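Local coordinates for glucosamine kinase (Streptacidiphilus jiangxiensis, PDB 6HWJ), which catalyses the ATP-dependent phosphorylation of D-glucosamine to D-glucosamine 6-phosphate, using magnesium, and acts more weakly on glucose, at residues Gly145-Gln150 / Gln328-Gln333; Ile295-Asp300 / Ala336-Gly341; Val303-Arg308 / Val315-Gly320. One frame throughout, in Å; residues are numbered along the deposited sequence. Where two conformers were deposited one is given.

Overall arrangement
The three contacts gather round the active site. Contact 2 is the most deeply buried: one carboxylate of helix 335-356 holds the loop that carries Asp300. Contact 3 is partly buried and unites a short antiparallel pairing with two magnesium ions. Contact 1 is also partly buried but has the smallest interface of the three, a proline on an alanine with a bridging water. Contact 3 is nested in sequence inside the loops closed by the other two. Gln333 and Ile295 join contacts 1 and 2 through their backbones; His298 meets Val316 between contacts 2 and 3, and Ser146 meets Asp319 between contacts 1 and 3.

Contact 1 of 3, residues Gly145-Gln150 / Gln328-Gln333; sequences GSPAAQ and QRAARQ
Gly145 and Ala330 grip one water between them. The water donates to Gly145 O at 2.9 Å and accepts from Ala330 N, whose nitrogen lies 3.0 Å from the water oxygen, so the two backbones are joined through solvent at this point. Beside the bridge the contact turns apolar. Pro147 lays its ring against the backbone of Arg329 and Ala330: Pro147 CB is 3.8 Å from Ala330 CB, and Pro147 CG comes within 3.7 Å of Arg329 O. The methyl of Ala330 also leans on the carbonyl of Gly145 across the contact, with Ala330 CB 3.7 Å from Gly145 O. The corner residues Arg329 and Ala330 of a type I beta turn, Gln328-Ala331, face the proline; the turn is closed by the bond from Ala331 N to Gln328 O. Arg329 starts out toward Pro147, but the guanidinium swings off the proline, and NE bonds to Leu324 O.

Pro147 is the N-cap residue of the helix that follows. Just before it, Ser146 makes an ST turn: OG stands trans to its own backbone nitrogen (chi1 171°) and accepts from Ala148 N at 3.1 Å. In one of the two conformers of Asp319, a residue of the magnesium site, the same hydroxyl is also hydrogen-bonded to its carboxylate, a link from this turn to the metal-binding loop. The contact therefore sets the start of helix 148-157, whose Ala148 and Ala149 rest on Leu180 of strand 179-186, against the loop leading into strand 333-334 and helix 335-356.

Contact 2 of 3, residues Ile295-Asp300 / Ala336-Gly341; sequences IDVHGD and ALDVVG
Asp338 lays its carboxylate along the backbone of Val297, His298 and Gly299, in a His-Gly-Asp turn like that which opens the catalytic loop in aminoglycoside phosphotransferase-like kinases. Both oxygens work through their syn lone pairs: OD2 accepts from His298 N at 3.0 Å, and OD1 from Gly299 N at 2.9 Å along a nearly straight N-H...O path of 170°. An aspartate of helix F grips the corresponding loop of protein kinases in much the same way.

With CG opposite its carbonyl carbon (chi1 -70°), Asp338 reaches out from helix 335-356 to both amides. Val297 flanks the grip, its CB 3.4 Å from Asp338 OD2, and His298 CB sits close to both oxygens. A further bond joins OD2 to His230 NE2. With two backbone N-H donors and a histidine nitrogen bonded to it, this buried carboxylate is probably stabilised in its charged form.

At the positive phi of Gly299 (91°) a CB would collide with the carbonyl oxygen of His298, so glycine fits. The turn then leads into Asp300, which binds D-glucosamine; Asp338 is thus placed to steady, from the second shell, a substrate-binding residue. The imidazole of His298 has two roles. Its NE2, bonded to Val316 O, ties the turn to the metal-site loop, whereas ND1 braces the turn itself, accepting from Asp300 N at 3.1 Å, almost in the ring plane.

Contact 3 of 3, residues Val303-Arg308 / Val315-Gly320; sequences VGQILR and VVDFDG. With MG (magnesium ion), chain C; MG (magnesium ion), chain F.
The two-magnesium site of the kinase is built here, where Gln305, at the end of the catalytic loop, meets Asp317-Gly320, an Asp-Phe-Asp-Gly sequence akin to the DFG motif of protein kinases. Asp317 bridges the metals. Its OD2 is 2.2 Å from the magnesium ion of chain C, and its OD1 is 2.2 Å from the magnesium ion of chain F. Gln305 OE1 joins the chain C ion at 2.1 Å.

The amide and carboxylate planes are turned 76° apart, each offering one oxygen to the shared metal. That ion explains why Gln305 OE1 and Asp317 OD2 can sit 3.1 Å apart. A bend in the glutamine chain (chi2 -70°) brings the amide back to the metal. Gln305 NE2 makes a weak bond to Asp317 OD2, but its stronger partner is Asp300 O, which fixes the rotation of the amide and leaves OE1 for magnesium. Three waters join these two side chains on the chain C ion, five ligands in all; one of them donates to Gly304 O. Two waters bind the chain F ion, one held by Gly320 O and one by Asp317 OD2, with further ligands from outside the two segments.

Next to the metal site the backbones pair antiparallel. Val316 N donates to Gln305 O at 2.9 Å, and Ile306 and Val315 form a non-hydrogen-bonded pair, with Ile306 CD1 packed 3.7 Å from Val315 CB. On the neighbouring positions Leu307 CD1 touches Val316 CG1 at 3.8 Å, the side chains crossing at about a right angle.

Asp319 is a known ligand of the second magnesium site, but in this conformer, one of two, its OD2 stays 3.6 Å from the chain F ion. Asp317 thus shares its two oxygens between ions that both carry waters, consistent with positions that the phosphates of ATP could take.

Contact 1 of 3, residues Gly145-Gln150 / Gln328-Gln333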
# COMPACT_ATOMS: atom_id res chain seq x y z
N GLY A 145 -4.80 -12.81 -2.42
CA GLY A 145 -3.50 -12.18 -2.33
C GLY A 145 -3.64 -10.67 -2.39
O GLY A 145 -4.64 -10.12 -1.91
N SER A 146 -2.66 -10.00 -2.97
CA SER A 146 -2.68 -8.56 -3.04
C SER A 146 -3.93 -8.09 -3.79
O SER A 146 -4.24 -8.63 -4.87
CB SER A 146 -1.43 -8.03 -3.76
OG SER A 146 -1.61 -6.67 -3.98
N PRO A 147 -4.65 -7.09 -3.28
CA PRO A 147 -5.76 -6.52 -4.04
C PRO A 147 -5.37 -5.38 -4.98
O PRO A 147 -6.27 -4.71 -5.50
CB PRO A 147 -6.67 -6.00 -2.93
CG PRO A 147 -5.67 -5.47 -1.91
CD PRO A 147 -4.53 -6.49 -1.94
N ALA A 148 -4.07 -5.13 -5.17
CA ALA A 148 -3.66 -3.93 -5.90
C ALA A 148 -4.32 -3.82 -7.27
O ALA A 148 -4.66 -2.72 -7.71
CB ALA A 148 -2.13 -3.91 -6.04
N ALA A 149 -4.53 -4.95 -7.96
CA ALA A 149 -5.16 -4.89 -9.27
C ALA A 149 -6.62 -4.43 -9.17
O ALA A 149 -7.11 -3.68 -10.04
CB ALA A 149 -5.11 -6.26 -9.95
N GLN A 150 -7.33 -4.89 -8.15
CA GLN A 150 -8.72 -4.47 -7.98
C GLN A 150 -8.80 -3.01 -7.55
O GLN A 150 -9.71 -2.29 -7.96
CB GLN A 150 -9.42 -5.36 -6.96
CG GLN A 150 -9.70 -6.77 -7.47
CD GLN A 150 -8.43 -7.58 -7.67
OE1 GLN A 150 -7.53 -7.57 -6.83
NE2 GLN A 150 -8.36 -8.29 -8.80
N GLN A 328 -5.60 -11.75 4.33
CA GLN A 328 -6.56 -10.78 4.83
C GLN A 328 -6.35 -9.37 4.26
O GLN A 328 -7.15 -8.47 4.54
CB GLN A 328 -6.49 -10.71 6.36
CG GLN A 328 -6.78 -12.05 7.06
CD GLN A 328 -8.21 -12.52 6.83
OE1 GLN A 328 -9.07 -11.74 6.40
NE2 GLN A 328 -8.47 -13.78 7.12
N ARG A 329 -5.31 -9.16 3.46
CA ARG A 329 -5.01 -7.81 3.01
C ARG A 329 -5.99 -7.31 1.96
O ARG A 329 -6.07 -6.10 1.72
CB ARG A 329 -3.57 -7.75 2.47
CG ARG A 329 -2.54 -7.91 3.57
CD ARG A 329 -1.14 -8.10 3.03
NE ARG A 329 -0.26 -8.63 4.06
CZ ARG A 329 0.93 -9.18 3.82
NH1 ARG A 329 1.38 -9.27 2.57
NH2 ARG A 329 1.65 -9.65 4.82
N ALA A 330 -6.74 -8.19 1.33
CA ALA A 330 -7.75 -7.78 0.36
C ALA A 330 -9.10 -7.46 1.00
O ALA A 330 -9.97 -6.91 0.33
CB ALA A 330 -7.93 -8.86 -0.70
N ALA A 331 -9.28 -7.80 2.27
CA ALA A 331 -10.58 -7.64 2.89
C ALA A 331 -10.97 -6.17 2.98
O ALA A 331 -10.12 -5.27 3.10
CB ALA A 331 -10.57 -8.26 4.29
N ARG A 332 -12.28 -5.92 2.94
CA ARG A 332 -12.81 -4.58 3.13
C ARG A 332 -12.65 -4.13 4.58
O ARG A 332 -12.69 -4.94 5.51
CB ARG A 332 -14.27 -4.53 2.71
CG ARG A 332 -14.47 -4.81 1.25
CD ARG A 332 -15.94 -4.77 0.88
NE ARG A 332 -16.12 -4.58 -0.57
CZ ARG A 332 -17.29 -4.72 -1.20
NH1 ARG A 332 -18.38 -5.03 -0.53
NH2 ARG A 332 -17.35 -4.54 -2.51
N GLN A 333 -12.48 -2.82 4.75
CA GLN A 333 -12.27 -2.20 6.05
C GLN A 333 -13.06 -0.89 6.09
O GLN A 333 -13.51 -0.41 5.04
CB GLN A 333 -10.78 -1.90 6.27
CG GLN A 333 -9.84 -3.12 6.15
CD GLN A 333 -9.98 -4.09 7.30
OE1 GLN A 333 -10.70 -3.82 8.26
NE2 GLN A 333 -9.29 -5.23 7.22
O HOH W 1 -5.61 -10.88 0.73

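Contact 2 of 3, residues Ile295-Asp300 / Ala336-Gly341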
# COMPACT_ATOMS: atom_id res chain seq x y z
N ILE A 295 -15.58 -0.90 3.01
CA ILE A 295 -15.36 -0.75 1.57
C ILE A 295 -13.95 -1.22 1.24
O ILE A 295 -13.12 -1.47 2.11
CB ILE A 295 -15.55 0.71 1.09
CG1 ILE A 295 -14.58 1.64 1.80
CG2 ILE A 295 -17.00 1.17 1.31
CD1 ILE A 295 -14.43 3.00 1.12
N ASP A 296 -13.67 -1.35 -0.06
CA ASP A 296 -12.29 -1.48 -0.52
C ASP A 296 -11.52 -0.22 -0.11
O ASP A 296 -11.94 0.90 -0.44
CB ASP A 296 -12.26 -1.64 -2.05
CG ASP A 296 -12.91 -2.94 -2.53
OD1 ASP A 296 -13.31 -3.78 -1.71
OD2 ASP A 296 -13.04 -3.10 -3.76
N VAL A 297 -10.41 -0.39 0.60
CA VAL A 297 -9.64 0.73 1.10
C VAL A 297 -8.20 0.61 0.58
O VAL A 297 -7.81 -0.39 0.00
CB VAL A 297 -9.64 0.82 2.64
CG1 VAL A 297 -11.05 1.09 3.17
CG2 VAL A 297 -9.06 -0.43 3.28
N HIS A 298 -7.43 1.67 0.80
CA HIS A 298 -5.99 1.61 0.55
C HIS A 298 -5.33 0.63 1.52
O HIS A 298 -4.61 -0.29 1.10
CB HIS A 298 -5.36 3.01 0.69
CG HIS A 298 -3.89 3.04 0.39
ND1 HIS A 298 -2.94 2.54 1.26
CD2 HIS A 298 -3.21 3.49 -0.70
CE1 HIS A 298 -1.73 2.68 0.72
NE2 HIS A 298 -1.87 3.25 -0.47
N GLY A 299 -5.55 0.83 2.82
CA GLY A 299 -5.19 -0.16 3.82
C GLY A 299 -3.80 -0.01 4.41
O GLY A 299 -3.48 -0.72 5.37
N ASP A 300 -2.98 0.88 3.87
CA ASP A 300 -1.65 1.14 4.42
C ASP A 300 -1.32 2.60 4.12
O ASP A 300 -0.30 2.92 3.51
CB ASP A 300 -0.62 0.17 3.84
CG ASP A 300 0.75 0.32 4.48
OD1 ASP A 300 0.82 0.72 5.65
OD2 ASP A 300 1.75 0.03 3.78
N ALA A 336 -12.72 5.05 7.46
CA ALA A 336 -12.07 5.81 8.51
C ALA A 336 -10.68 5.27 8.84
O ALA A 336 -9.85 6.01 9.38
CB ALA A 336 -12.94 5.83 9.77
N LEU A 337 -10.41 4.01 8.52
CA LEU A 337 -9.07 3.47 8.73
C LEU A 337 -8.04 4.24 7.91
O LEU A 337 -6.97 4.62 8.42
CB LEU A 337 -9.05 1.98 8.37
CG LEU A 337 -7.66 1.34 8.48
CD1 LEU A 337 -7.23 1.25 9.95
CD2 LEU A 337 -7.65 -0.07 7.84
N ASP A 338 -8.31 4.46 6.61
CA ASP A 338 -7.40 5.29 5.81
C ASP A 338 -7.32 6.69 6.38
O ASP A 338 -6.25 7.32 6.37
CB ASP A 338 -7.85 5.36 4.35
CG ASP A 338 -7.67 4.05 3.59
OD1 ASP A 338 -6.87 3.18 4.00
OD2 ASP A 338 -8.34 3.92 2.54
N VAL A 339 -8.46 7.23 6.83
CA VAL A 339 -8.50 8.60 7.35
C VAL A 339 -7.54 8.74 8.52
O VAL A 339 -6.72 9.65 8.55
CB VAL A 339 -9.93 8.99 7.74
CG1 VAL A 339 -9.94 10.27 8.53
CG2 VAL A 339 -10.82 9.11 6.51
N VAL A 340 -7.63 7.82 9.49
CA VAL A 340 -6.78 7.93 10.67
C VAL A 340 -5.33 7.64 10.33
O VAL A 340 -4.42 8.19 10.95
CB VAL A 340 -7.27 7.01 11.82
CG1 VAL A 340 -8.68 7.39 12.24
CG2 VAL A 340 -7.17 5.54 11.43
N GLY A 341 -5.09 6.76 9.37
CA GLY A 341 -3.72 6.53 8.91
C GLY A 341 -3.06 7.81 8.42
O GLY A 341 -1.92 8.12 8.78

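Contact 3 of 3, residues Val303-Arg308 / Val315-Gly320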
# COMPACT_ATOMS: atom_id res chain seq x y z
N VAL A 303 1.63 9.35 4.68
CA VAL A 303 2.22 10.33 3.77
C VAL A 303 3.30 9.70 2.92
O VAL A 303 3.63 10.21 1.85
CB VAL A 303 2.80 11.56 4.53
CG1 VAL A 303 1.73 12.23 5.35
CG2 VAL A 303 4.00 11.14 5.38
N GLY A 304 3.92 8.62 3.39
CA GLY A 304 4.93 7.93 2.59
C GLY A 304 4.38 7.27 1.35
O GLY A 304 5.17 6.85 0.50
N GLN A 305 3.05 7.14 1.23
CA GLN A 305 2.43 6.54 0.06
C GLN A 305 1.98 7.60 -0.94
O GLN A 305 1.31 7.27 -1.92
CB GLN A 305 1.22 5.70 0.46
CG GLN A 305 1.44 4.73 1.63
CD GLN A 305 2.36 3.58 1.28
OE1 GLN A 305 3.28 3.71 0.46
NE2 GLN A 305 2.10 2.41 1.89
N ILE A 306 2.29 8.87 -0.68
CA ILE A 306 1.86 9.97 -1.55
C ILE A 306 3.09 10.58 -2.20
O ILE A 306 3.94 11.16 -1.51
CB ILE A 306 1.06 11.04 -0.79
CG1 ILE A 306 -0.09 10.41 0.01
CG2 ILE A 306 0.52 12.08 -1.79
CD1 ILE A 306 -1.21 9.80 -0.82
N LEU A 307 3.17 10.48 -3.52
CA LEU A 307 4.18 11.18 -4.30
C LEU A 307 3.68 12.57 -4.67
O LEU A 307 2.50 12.76 -4.95
CB LEU A 307 4.50 10.39 -5.55
CG LEU A 307 4.85 8.92 -5.31
CD1 LEU A 307 5.03 8.19 -6.64
CD2 LEU A 307 6.09 8.78 -4.45
N ARG A 308 4.59 13.55 -4.66
CA ARG A 308 4.27 14.91 -5.06
C ARG A 308 5.34 15.45 -5.99
O ARG A 308 6.53 15.33 -5.69
CB ARG A 308 4.13 15.84 -3.84
CG ARG A 308 3.55 17.18 -4.21
CD ARG A 308 3.34 18.07 -3.01
NE ARG A 308 4.57 18.69 -2.54
CZ ARG A 308 4.63 19.51 -1.49
NH1 ARG A 308 5.79 20.02 -1.13
NH2 ARG A 308 3.53 19.82 -0.82
N VAL A 315 -1.05 8.78 -5.28
CA VAL A 315 -1.01 7.74 -4.25
C VAL A 315 -0.53 6.44 -4.89
O VAL A 315 -0.84 6.14 -6.06
CB VAL A 315 -2.38 7.57 -3.57
CG1 VAL A 315 -3.47 7.28 -4.58
CG2 VAL A 315 -2.31 6.42 -2.52
N VAL A 316 0.29 5.69 -4.14
CA VAL A 316 0.81 4.41 -4.61
C VAL A 316 0.68 3.38 -3.49
O VAL A 316 0.24 3.70 -2.39
CB VAL A 316 2.27 4.51 -5.07
CG1 VAL A 316 2.40 5.49 -6.21
CG2 VAL A 316 3.14 4.97 -3.91
N ASP A 317 1.04 2.13 -3.81
CA ASP A 317 1.20 1.04 -2.82
C ASP A 317 -0.16 0.53 -2.34
O ASP A 317 -0.57 0.83 -1.22
CB ASP A 317 2.05 1.55 -1.66
CG ASP A 317 2.67 0.41 -0.84
OD1 ASP A 317 2.18 -0.73 -0.91
OD2 ASP A 317 3.66 0.69 -0.11
N PHE A 318 -0.83 -0.27 -3.16
CA PHE A 318 -2.16 -0.78 -2.87
C PHE A 318 -2.19 -2.27 -2.49
O PHE A 318 -3.24 -2.92 -2.64
CB PHE A 318 -3.07 -0.53 -4.06
CG PHE A 318 -3.54 0.90 -4.18
CD1 PHE A 318 -4.60 1.35 -3.41
CD2 PHE A 318 -2.91 1.78 -5.03
CE1 PHE A 318 -5.03 2.66 -3.50
CE2 PHE A 318 -3.34 3.09 -5.13
CZ PHE A 318 -4.40 3.52 -4.36
N ASP A 319 -1.07 -2.80 -1.99
CA ASP A 319 -1.00 -4.21 -1.62
C ASP A 319 -1.71 -4.53 -0.31
O ASP A 319 -1.93 -5.71 -0.02
CB ASP A 319 0.47 -4.65 -1.48
CG ASP A 319 1.17 -4.75 -2.81
OD1 ASP A 319 0.49 -5.00 -3.82
OD2 ASP A 319 2.40 -4.58 -2.83
N GLY A 320 -2.05 -3.53 0.48
CA GLY A 320 -2.71 -3.75 1.76
C GLY A 320 -1.77 -3.63 2.95
O GLY A 320 -0.56 -3.41 2.84
MG MG C . 4.91 2.43 0.27
MG MG F . 3.01 -2.50 0.07
O HOH W 2 6.11 4.20 0.87
O HOH W 3 4.16 -1.28 1.38
O HOH W 4 1.48 -1.74 1.46
O HOH W 5 5.24 3.23 -1.58
O HOH W 6 6.86 1.62 -0.22